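Local coordinates for protein (r)-specific enoyl-coa hydratase (Aeromonas punctata, PDB 1IQ6) that catalyses the (R)-specific hydration of short-chain trans-2-enoyl-CoA, giving (3R)-3-hydroxyacyl-CoA of four to six acyl carbons, at residues F48-A59 with L82-V90; L61-L70 with E93-T101. All blocks are in the same frame, centred on the assembly; numbering follows the deposited sequence.

Contact 1: residues F48-A59 with L82-V90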
loop_
_atom_site.group_PDB
_atom_site.type_symbol
_atom_site.label_atom_id
_atom_site.label_comp_id
_atom_site.label_asym_id
_atom_site.label_seq_id
_atom_site.Cartn_x
_atom_site.Cartn_y
_atom_site.Cartn_z
ATOM N N PHE B 48 -17.934 -1.951 12.686
ATOM C CA PHE B 48 -17.641 -3.034 11.751
ATOM C C PHE B 48 -18.133 -4.375 12.284
ATOM O O PHE B 48 -18.374 -5.307 11.516
ATOM C CB PHE B 48 -16.139 -3.106 11.473
ATOM C CG PHE B 48 -15.570 -1.833 10.929
ATOM C CD1 PHE B 48 -14.725 -1.050 11.705
ATOM C CD2 PHE B 48 -15.891 -1.405 9.646
ATOM C CE1 PHE B 48 -14.207 0.143 11.212
ATOM C CE2 PHE B 48 -15.378 -0.212 9.141
ATOM C CZ PHE B 48 -14.534 0.563 9.927
ATOM N N GLU B 49 -18.263 -4.458 13.606
ATOM C CA GLU B 49 -18.744 -5.655 14.295
ATOM C C GLU B 49 -17.813 -6.863 14.248
ATOM O O GLU B 49 -17.829 -7.693 15.155
ATOM C CB GLU B 49 -20.122 -6.056 13.759
ATOM C CG GLU B 49 -21.177 -4.975 13.917
ATOM C CD GLU B 49 -22.579 -5.488 13.671
ATOM O OE1 GLU B 49 -23.023 -6.385 14.419
ATOM O OE2 GLU B 49 -23.238 -4.997 12.730
ATOM N N ARG B 50 -17.009 -6.967 13.195
ATOM C CA ARG B 50 -16.079 -8.084 13.057
ATOM C C ARG B 50 -14.763 -7.639 12.425
ATOM O O ARG B 50 -14.698 -6.583 11.794
ATOM C CB ARG B 50 -16.718 -9.200 12.222
ATOM C CG ARG B 50 -17.405 -8.710 10.960
ATOM C CD ARG B 50 -17.911 -9.868 10.109
ATOM N NE ARG B 50 -16.818 -10.728 9.662
ATOM C CZ ARG B 50 -16.947 -11.706 8.772
ATOM N NH1 ARG B 50 -15.893 -12.434 8.430
ATOM N NH2 ARG B 50 -18.127 -11.952 8.218
ATOM N N PRO B 51 -13.694 -8.437 12.591
ATOM C CA PRO B 51 -12.375 -8.113 12.034
ATOM C C PRO B 51 -12.384 -7.814 10.535
ATOM O O PRO B 51 -13.018 -8.521 9.747
ATOM C CB PRO B 51 -11.546 -9.350 12.370
ATOM C CG PRO B 51 -12.172 -9.825 13.655
ATOM C CD PRO B 51 -13.639 -9.701 13.349
ATOM N N ILE B 52 -11.656 -6.769 10.157
ATOM C CA ILE B 52 -11.567 -6.361 8.763
ATOM C C ILE B 52 -10.131 -6.426 8.256
ATOM O O ILE B 52 -9.179 -6.332 9.030
ATOM C CB ILE B 52 -12.117 -4.928 8.570
ATOM C CG1 ILE B 52 -11.284 -3.922 9.369
ATOM C CG2 ILE B 52 -13.572 -4.876 9.021
ATOM C CD1 ILE B 52 -11.714 -2.480 9.164
ATOM N N VAL B 53 -9.988 -6.610 6.948
ATOM C CA VAL B 53 -8.678 -6.687 6.307
ATOM C C VAL B 53 -8.047 -5.293 6.209
ATOM O O VAL B 53 -8.747 -4.322 5.934
ATOM C CB VAL B 53 -8.819 -7.269 4.877
ATOM C CG1 VAL B 53 -7.472 -7.301 4.181
ATOM C CG2 VAL B 53 -9.424 -8.664 4.947
ATOM N N HIS B 54 -6.738 -5.195 6.438
ATOM C CA HIS B 54 -6.044 -3.906 6.346
ATOM C C HIS B 54 -6.280 -3.295 4.973
ATOM O O HIS B 54 -6.099 -3.961 3.957
ATOM C CB HIS B 54 -4.531 -4.065 6.475
ATOM C CG HIS B 54 -4.073 -4.649 7.769
ATOM N ND1 HIS B 54 -4.309 -5.959 8.122
ATOM C CD2 HIS B 54 -3.318 -4.120 8.761
ATOM C CE1 HIS B 54 -3.713 -6.215 9.273
ATOM N NE2 HIS B 54 -3.105 -5.116 9.681
ATOM N N GLY B 55 -6.647 -2.019 4.943
ATOM C CA GLY B 55 -6.859 -1.367 3.662
ATOM C C GLY B 55 -5.586 -1.405 2.831
ATOM O O GLY B 55 -5.632 -1.556 1.608
ATOM N N MET B 56 -4.433 -1.277 3.482
ATOM C CA MET B 56 -3.178 -1.295 2.744
ATOM C C MET B 56 -2.814 -2.683 2.205
ATOM O O MET B 56 -1.964 -2.808 1.321
ATOM C CB MET B 56 -2.044 -0.709 3.591
ATOM C CG MET B 56 -2.102 0.822 3.724
ATOM S SD MET B 56 -1.982 1.748 2.149
ATOM C CE MET B 56 -0.200 1.778 1.952
ATOM N N LEU B 57 -3.443 -3.728 2.741
ATOM C CA LEU B 57 -3.207 -5.073 2.224
ATOM C C LEU B 57 -4.062 -5.177 0.951
ATOM O O LEU B 57 -3.601 -5.680 -0.075
ATOM C CB LEU B 57 -3.617 -6.146 3.249
ATOM C CG LEU B 57 -3.559 -7.608 2.768
ATOM C CD1 LEU B 57 -2.212 -7.907 2.127
ATOM C CD2 LEU B 57 -3.813 -8.542 3.951
ATOM N N LEU B 58 -5.299 -4.686 1.021
ATOM C CA LEU B 58 -6.177 -4.705 -0.147
ATOM C C LEU B 58 -5.502 -3.943 -1.291
ATOM O O LEU B 58 -5.444 -4.420 -2.423
ATOM C CB LEU B 58 -7.519 -4.034 0.170
ATOM C CG LEU B 58 -8.405 -4.624 1.269
ATOM C CD1 LEU B 58 -9.633 -3.743 1.490
ATOM C CD2 LEU B 58 -8.815 -6.027 0.869
ATOM N N ALA B 59 -4.970 -2.762 -0.977
ATOM C CA ALA B 59 -4.323 -1.921 -1.978
ATOM C C ALA B 59 -3.085 -2.552 -2.600
ATOM O O ALA B 59 -2.715 -2.223 -3.726
ATOM C CB ALA B 59 -3.967 -0.572 -1.370
ATOM N N LEU B 82 -4.980 6.476 -2.901
ATOM C CA LEU B 82 -5.933 5.532 -2.333
ATOM C C LEU B 82 -6.979 6.197 -1.460
ATOM O O LEU B 82 -6.664 7.045 -0.635
ATOM C CB LEU B 82 -5.194 4.498 -1.479
ATOM C CG LEU B 82 -4.108 3.682 -2.174
ATOM C CD1 LEU B 82 -3.191 3.060 -1.127
ATOM C CD2 LEU B 82 -4.732 2.620 -3.056
ATOM N N SER B 83 -8.232 5.801 -1.651
ATOM C CA SER B 83 -9.332 6.294 -0.844
ATOM C C SER B 83 -10.061 5.027 -0.399
ATOM O O SER B 83 -10.445 4.203 -1.233
ATOM C CB SER B 83 -10.253 7.194 -1.667
ATOM O OG SER B 83 -9.581 8.387 -2.042
ATOM N N PHE B 84 -10.224 4.869 0.912
ATOM C CA PHE B 84 -10.868 3.692 1.482
ATOM C C PHE B 84 -12.326 4.010 1.780
ATOM O O PHE B 84 -12.632 4.893 2.578
ATOM C CB PHE B 84 -10.088 3.266 2.729
ATOM C CG PHE B 84 -8.625 3.043 2.460
ATOM C CD1 PHE B 84 -7.694 4.061 2.670
ATOM C CD2 PHE B 84 -8.180 1.827 1.943
ATOM C CE1 PHE B 84 -6.340 3.869 2.368
ATOM C CE2 PHE B 84 -6.829 1.628 1.637
ATOM C CZ PHE B 84 -5.909 2.651 1.852
ATOM N N LYS B 85 -13.223 3.276 1.127
ATOM C CA LYS B 85 -14.655 3.536 1.241
ATOM C C LYS B 85 -15.502 2.552 2.039
ATOM O O LYS B 85 -16.434 2.955 2.738
ATOM C CB LYS B 85 -15.241 3.664 -0.169
ATOM C CG LYS B 85 -14.518 4.667 -1.066
ATOM C CD LYS B 85 -14.524 6.057 -0.444
ATOM C CE LYS B 85 -13.919 7.100 -1.371
ATOM N NZ LYS B 85 -13.913 8.448 -0.735
ATOM N N LEU B 86 -15.203 1.267 1.913
ATOM C CA LEU B 86 -15.953 0.240 2.624
ATOM C C LEU B 86 -15.005 -0.808 3.163
ATOM O O LEU B 86 -13.920 -1.021 2.625
ATOM C CB LEU B 86 -16.971 -0.431 1.695
ATOM C CG LEU B 86 -18.205 0.379 1.294
ATOM C CD1 LEU B 86 -18.971 -0.374 0.212
ATOM C CD2 LEU B 86 -19.096 0.618 2.512
ATOM N N PRO B 87 -15.409 -1.486 4.240
ATOM C CA PRO B 87 -14.556 -2.513 4.825
ATOM C C PRO B 87 -14.680 -3.855 4.122
ATOM O O PRO B 87 -15.698 -4.166 3.504
ATOM C CB PRO B 87 -15.057 -2.582 6.258
ATOM C CG PRO B 87 -16.540 -2.404 6.071
ATOM C CD PRO B 87 -16.615 -1.265 5.062
ATOM N N VAL B 88 -13.612 -4.634 4.199
ATOM C CA VAL B 88 -13.587 -5.974 3.644
ATOM C C VAL B 88 -13.370 -6.861 4.866
ATOM O O VAL B 88 -12.410 -6.679 5.612
ATOM C CB VAL B 88 -12.424 -6.172 2.660
ATOM C CG1 VAL B 88 -12.259 -7.652 2.349
ATOM C CG2 VAL B 88 -12.699 -5.396 1.376
ATOM N N PHE B 89 -14.267 -7.811 5.081
ATOM C CA PHE B 89 -14.145 -8.683 6.239
ATOM C C PHE B 89 -13.194 -9.842 5.992
ATOM O O PHE B 89 -13.126 -10.380 4.890
ATOM C CB PHE B 89 -15.538 -9.161 6.643
ATOM C CG PHE B 89 -16.439 -8.036 7.051
ATOM C CD1 PHE B 89 -16.178 -7.316 8.210
ATOM C CD2 PHE B 89 -17.495 -7.637 6.238
ATOM C CE1 PHE B 89 -16.952 -6.212 8.555
ATOM C CE2 PHE B 89 -18.276 -6.533 6.574
ATOM C CZ PHE B 89 -18.001 -5.818 7.736
ATOM N N VAL B 90 -12.435 -10.201 7.022
ATOM C CA VAL B 90 -11.473 -11.282 6.901
ATOM C C VAL B 90 -12.141 -12.552 6.397
ATOM O O VAL B 90 -13.179 -12.974 6.918
ATOM C CB VAL B 90 -10.775 -11.563 8.255
ATOM C CG1 VAL B 90 -9.734 -12.664 8.090
ATOM C CG2 VAL B 90 -10.119 -10.294 8.772
HETATM O O HOH W 1 -15.423 -14.100 5.910
HETATM O O HOH W 2 -11.215 -3.329 5.117
#
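Phe89 offers its ring as a flat shelf, and Arg50 lies over it: CD stands 4.1 Å from the ring centroid in a CH-pi contact, while the guanidinium, bent back at chi3, comes down on Phe89 CB, its plane 27° from the ring's. A water accepts from Arg50 NH1 and donates to Val90 O, so the water, not a direct bond, links the guanidinium to the backbone. Alongside, the two backbones meet in a single beta bridge of Ile52 with Phe89; Val53 N gives an almost straight bond of 2.8 Å to Val88 O, and Val90 N one of 3.3 Å to Pro51 O. A second water carries the pairing on, joining Val53 O to Val88 N.

Small projections fill gaps along the seam. Pro87 CB presses obliquely on the Phe48 ring, which lies over Ile52 CD1, and Leu58 CD1 meets Val88 CG2 tip to tip at a tight 3.5 Å. Where Gly55 has no side chain, the edge of the Phe84 ring fits in, its CE2 3.4 Å from Gly55 O, and Met56 SD reaches the same ring at its edge, a Met-aromatic contact. Both Gly55 and Phe84 probably bind the hydroxyacyl-CoA, by analogy with relatives.

Helix 20-30 covers Val53 and Met56, strand 123-132 backs Leu58 and Phe84, and beyond Leu82 and Ser83 the sheet runs on into the second subunit.

Contact 2: residues L61-L70 with E93-T101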
loop_
_atom_site.group_PDB
_atom_site.type_symbol
_atom_site.label_atom_id
_atom_site.label_comp_id
_atom_site.label_asym_id
_atom_site.label_seq_id
_atom_site.Cartn_x
_atom_site.Cartn_y
_atom_site.Cartn_z
ATOM N N LEU B 61 -2.777 -5.372 -3.816
ATOM C CA LEU B 61 -3.128 -6.179 -4.981
ATOM C C LEU B 61 -2.903 -5.410 -6.279
ATOM O O LEU B 61 -2.700 -6.011 -7.332
ATOM C CB LEU B 61 -4.586 -6.640 -4.902
ATOM C CG LEU B 61 -4.862 -7.720 -3.851
ATOM C CD1 LEU B 61 -6.340 -8.066 -3.847
ATOM C CD2 LEU B 61 -4.025 -8.964 -4.150
ATOM N N PHE B 62 -2.943 -4.083 -6.211
ATOM C CA PHE B 62 -2.716 -3.288 -7.417
ATOM C C PHE B 62 -1.299 -3.538 -7.922
ATOM O O PHE B 62 -1.066 -3.615 -9.125
ATOM C CB PHE B 62 -2.905 -1.796 -7.129
ATOM C CG PHE B 62 -4.311 -1.419 -6.718
ATOM C CD1 PHE B 62 -4.524 -0.347 -5.856
ATOM C CD2 PHE B 62 -5.416 -2.126 -7.190
ATOM C CE1 PHE B 62 -5.813 0.019 -5.461
ATOM C CE2 PHE B 62 -6.714 -1.773 -6.805
ATOM C CZ PHE B 62 -6.917 -0.699 -5.939
ATOM N N SER B 63 -0.356 -3.678 -6.994
ATOM C CA SER B 63 1.037 -3.921 -7.353
ATOM C C SER B 63 1.126 -5.208 -8.171
ATOM O O SER B 63 1.864 -5.281 -9.153
ATOM C CB SER B 63 1.901 -4.029 -6.091
ATOM O OG SER B 63 3.269 -3.794 -6.385
ATOM N N GLY B 64 0.356 -6.215 -7.766
ATOM C CA GLY B 64 0.350 -7.479 -8.478
ATOM C C GLY B 64 -0.185 -7.346 -9.895
ATOM O O GLY B 64 0.406 -7.864 -10.840
ATOM N N LEU B 65 -1.309 -6.658 -10.051
ATOM C CA LEU B 65 -1.887 -6.477 -11.377
ATOM C C LEU B 65 -1.002 -5.614 -12.269
ATOM O O LEU B 65 -0.773 -5.938 -13.437
ATOM C CB LEU B 65 -3.274 -5.842 -11.273
ATOM C CG LEU B 65 -4.404 -6.792 -10.882
ATOM C CD1 LEU B 65 -5.696 -6.008 -10.688
ATOM C CD2 LEU B 65 -4.570 -7.849 -11.968
ATOM N N LEU B 66 -0.502 -4.517 -11.715
ATOM C CA LEU B 66 0.343 -3.602 -12.470
ATOM C C LEU B 66 1.654 -4.234 -12.920
ATOM O O LEU B 66 2.097 -4.021 -14.046
ATOM C CB LEU B 66 0.637 -2.353 -11.631
ATOM C CG LEU B 66 -0.556 -1.454 -11.283
ATOM C CD1 LEU B 66 -0.143 -0.443 -10.215
ATOM C CD2 LEU B 66 -1.061 -0.749 -12.540
ATOM N N GLY B 67 2.269 -5.023 -12.045
ATOM C CA GLY B 67 3.538 -5.639 -12.389
ATOM C C GLY B 67 3.469 -6.965 -13.122
ATOM O O GLY B 67 4.413 -7.337 -13.823
ATOM N N GLN B 68 2.359 -7.679 -12.981
ATOM C CA GLN B 68 2.228 -8.977 -13.626
ATOM C C GLN B 68 1.403 -8.985 -14.909
ATOM O O GLN B 68 1.663 -9.787 -15.807
ATOM C CB GLN B 68 1.633 -9.988 -12.639
ATOM C CG GLN B 68 2.475 -10.205 -11.392
ATOM C CD GLN B 68 3.802 -10.883 -11.685
ATOM O OE1 GLN B 68 4.657 -11.001 -10.808
ATOM N NE2 GLN B 68 3.977 -11.337 -12.920
ATOM N N GLN B 69 0.425 -8.091 -15.010
ATOM C CA GLN B 69 -0.433 -8.076 -16.187
ATOM C C GLN B 69 -0.540 -6.784 -16.990
ATOM O O GLN B 69 -0.329 -6.786 -18.203
ATOM C CB GLN B 69 -1.845 -8.519 -15.793
ATOM C CG GLN B 69 -1.947 -9.980 -15.385
ATOM C CD GLN B 69 -3.355 -10.378 -14.993
ATOM O OE1 GLN B 69 -4.315 -10.110 -15.719
ATOM N NE2 GLN B 69 -3.487 -11.028 -13.843
ATOM N N LEU B 70 -0.865 -5.683 -16.322
ATOM C CA LEU B 70 -1.054 -4.421 -17.029
ATOM C C LEU B 70 -0.609 -3.215 -16.206
ATOM O O LEU B 70 -1.204 -2.923 -15.169
ATOM C CB LEU B 70 -2.538 -4.286 -17.373
ATOM C CG LEU B 70 -3.002 -3.112 -18.230
ATOM C CD1 LEU B 70 -2.528 -3.314 -19.665
ATOM C CD2 LEU B 70 -4.521 -3.025 -18.187
ATOM N N GLU B 93 -13.917 -12.626 -0.199
ATOM C CA GLU B 93 -13.192 -12.420 -1.445
ATOM C C GLU B 93 -13.346 -10.982 -1.930
ATOM O O GLU B 93 -14.325 -10.309 -1.612
ATOM C CB GLU B 93 -13.718 -13.388 -2.512
ATOM C CG GLU B 93 -13.132 -13.194 -3.901
ATOM C CD GLU B 93 -13.717 -14.160 -4.917
ATOM O OE1 GLU B 93 -13.178 -15.276 -5.069
ATOM O OE2 GLU B 93 -14.730 -13.804 -5.555
ATOM N N VAL B 94 -12.344 -10.510 -2.663
ATOM C CA VAL B 94 -12.384 -9.179 -3.258
ATOM C C VAL B 94 -11.913 -9.311 -4.697
ATOM O O VAL B 94 -11.302 -10.312 -5.079
ATOM C CB VAL B 94 -11.446 -8.166 -2.556
ATOM C CG1 VAL B 94 -11.845 -8.013 -1.103
ATOM C CG2 VAL B 94 -9.994 -8.601 -2.696
ATOM N N THR B 95 -12.211 -8.296 -5.495
ATOM C CA THR B 95 -11.783 -8.273 -6.884
ATOM C C THR B 95 -11.036 -6.959 -7.098
ATOM O O THR B 95 -11.556 -5.888 -6.781
ATOM C CB THR B 95 -12.986 -8.353 -7.848
ATOM O OG1 THR B 95 -13.685 -9.590 -7.639
ATOM C CG2 THR B 95 -12.515 -8.290 -9.300
ATOM N N ALA B 96 -9.805 -7.056 -7.588
ATOM C CA ALA B 96 -8.983 -5.882 -7.859
ATOM C C ALA B 96 -9.084 -5.644 -9.360
ATOM O O ALA B 96 -9.001 -6.589 -10.146
ATOM C CB ALA B 96 -7.539 -6.141 -7.451
ATOM N N GLU B 97 -9.268 -4.387 -9.752
ATOM C CA GLU B 97 -9.412 -4.042 -11.167
ATOM C C GLU B 97 -8.598 -2.807 -11.525
ATOM O O GLU B 97 -8.627 -1.813 -10.799
ATOM C CB GLU B 97 -10.891 -3.768 -11.489
ATOM C CG GLU B 97 -11.820 -4.943 -11.196
ATOM C CD GLU B 97 -13.297 -4.634 -11.412
ATOM O OE1 GLU B 97 -14.134 -5.500 -11.068
ATOM O OE2 GLU B 97 -13.629 -3.542 -11.925
ATOM N N VAL B 98 -7.862 -2.879 -12.633
ATOM C CA VAL B 98 -7.091 -1.737 -13.108
ATOM C C VAL B 98 -7.464 -1.498 -14.564
ATOM O O VAL B 98 -7.824 -2.429 -15.288
ATOM C CB VAL B 98 -5.548 -1.949 -13.001
ATOM C CG1 VAL B 98 -5.162 -2.256 -11.551
ATOM C CG2 VAL B 98 -5.082 -3.045 -13.952
ATOM N N GLU B 99 -7.410 -0.239 -14.978
ATOM C CA GLU B 99 -7.731 0.128 -16.350
ATOM C C GLU B 99 -6.883 1.317 -16.767
ATOM O O GLU B 99 -6.779 2.298 -16.032
ATOM C CB GLU B 99 -9.213 0.489 -16.486
ATOM C CG GLU B 99 -9.552 1.079 -17.852
ATOM C CD GLU B 99 -11.036 1.313 -18.064
ATOM O OE1 GLU B 99 -11.392 1.865 -19.126
ATOM O OE2 GLU B 99 -11.846 0.947 -17.185
ATOM N N VAL B 100 -6.277 1.227 -17.948
ATOM C CA VAL B 100 -5.455 2.323 -18.450
ATOM C C VAL B 100 -6.357 3.493 -18.831
ATOM O O VAL B 100 -7.294 3.331 -19.617
ATOM C CB VAL B 100 -4.653 1.902 -19.694
ATOM C CG1 VAL B 100 -3.830 3.078 -20.195
ATOM C CG2 VAL B 100 -3.754 0.718 -19.361
ATOM N N THR B 101 -6.077 4.669 -18.275
ATOM C CA THR B 101 -6.881 5.851 -18.576
ATOM C C THR B 101 -6.107 6.913 -19.343
ATOM O O THR B 101 -6.703 7.797 -19.956
ATOM C CB THR B 101 -7.443 6.501 -17.291
ATOM O OG1 THR B 101 -6.361 6.906 -16.442
ATOM C CG2 THR B 101 -8.340 5.521 -16.553
#
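Leu65 CG (chi1 -79°) and Val98 CG1 both stand anti to their own carbonyl carbons, and with the leucine set this way its CD1 meets Val98 CG1. Leu65 reaches toward the strand, and its CD1 comes to 3.9 Å from Val98 CG1 and 3.7 Å from Ala96 CB, fitting between the two side chains. The same methyl lies 3.4 Å from Ala96 O, so it rests on the strand backbone as well as on its side chains.

Leu70, just past the helix, takes the other course. Its CG swings anti to the backbone N (chi1 -174°), and CD2 reaches Val100 CG2 at 4.0 Å, the two side chains crossing at about a right angle. Leu65 O takes bonds from both Gln69 N and Leu70 N, which approach from opposite faces of its plane and help to fix this turn. At the other end Leu61 puts CB against the small Ala96 CB at 3.9 Å and sends CD1 on to Val94 CG2. The Phe62 ring is a looser neighbour, approaching Ala96 and Val98 obliquely and also touching Thr114 and Ile116 of strand 109-117.

Wholly apolar where side chains meet, the interface joins segment 61-68 to strand segment 93-101 with their axes 8.5 Å apart and 46° from parallel. Val94, Ala96 and Val98 all point their side chains at the helix, while Thr95, Glu97 and Glu99 turn away. In the hot-dog fold of this MaoC-like hydratase an antiparallel sheet wraps round a long central helix; helix 55-68 is that helix, and strand 93-103 is one of the strands wrapping it.

Overall arrangement
Helix 55-68 runs through both contacts: its first turn serves contact 1 and its later turns contact 2, and the centres of the two contacts lie about 17 Å apart. The segments alternate along the chain, and strands 76-84 and 93-103, consecutive in sequence, bring the two contacts onto one sheet. They touch directly, Val88 CG1 lying 3.5 Å from Val94 CG1 and Leu82 CD2 3.7 Å from Phe62 CE1, so the apolar core is continuous. The probable substrate site lies at contact 1, and the Phe62 side chain of contact 2 is about 7 Å from that of Phe84. Each contact also meets the second subunit: Ser63 OG hydrogen-bonds to OD2 of Asp32 of that subunit, itself a probable substrate-binding residue.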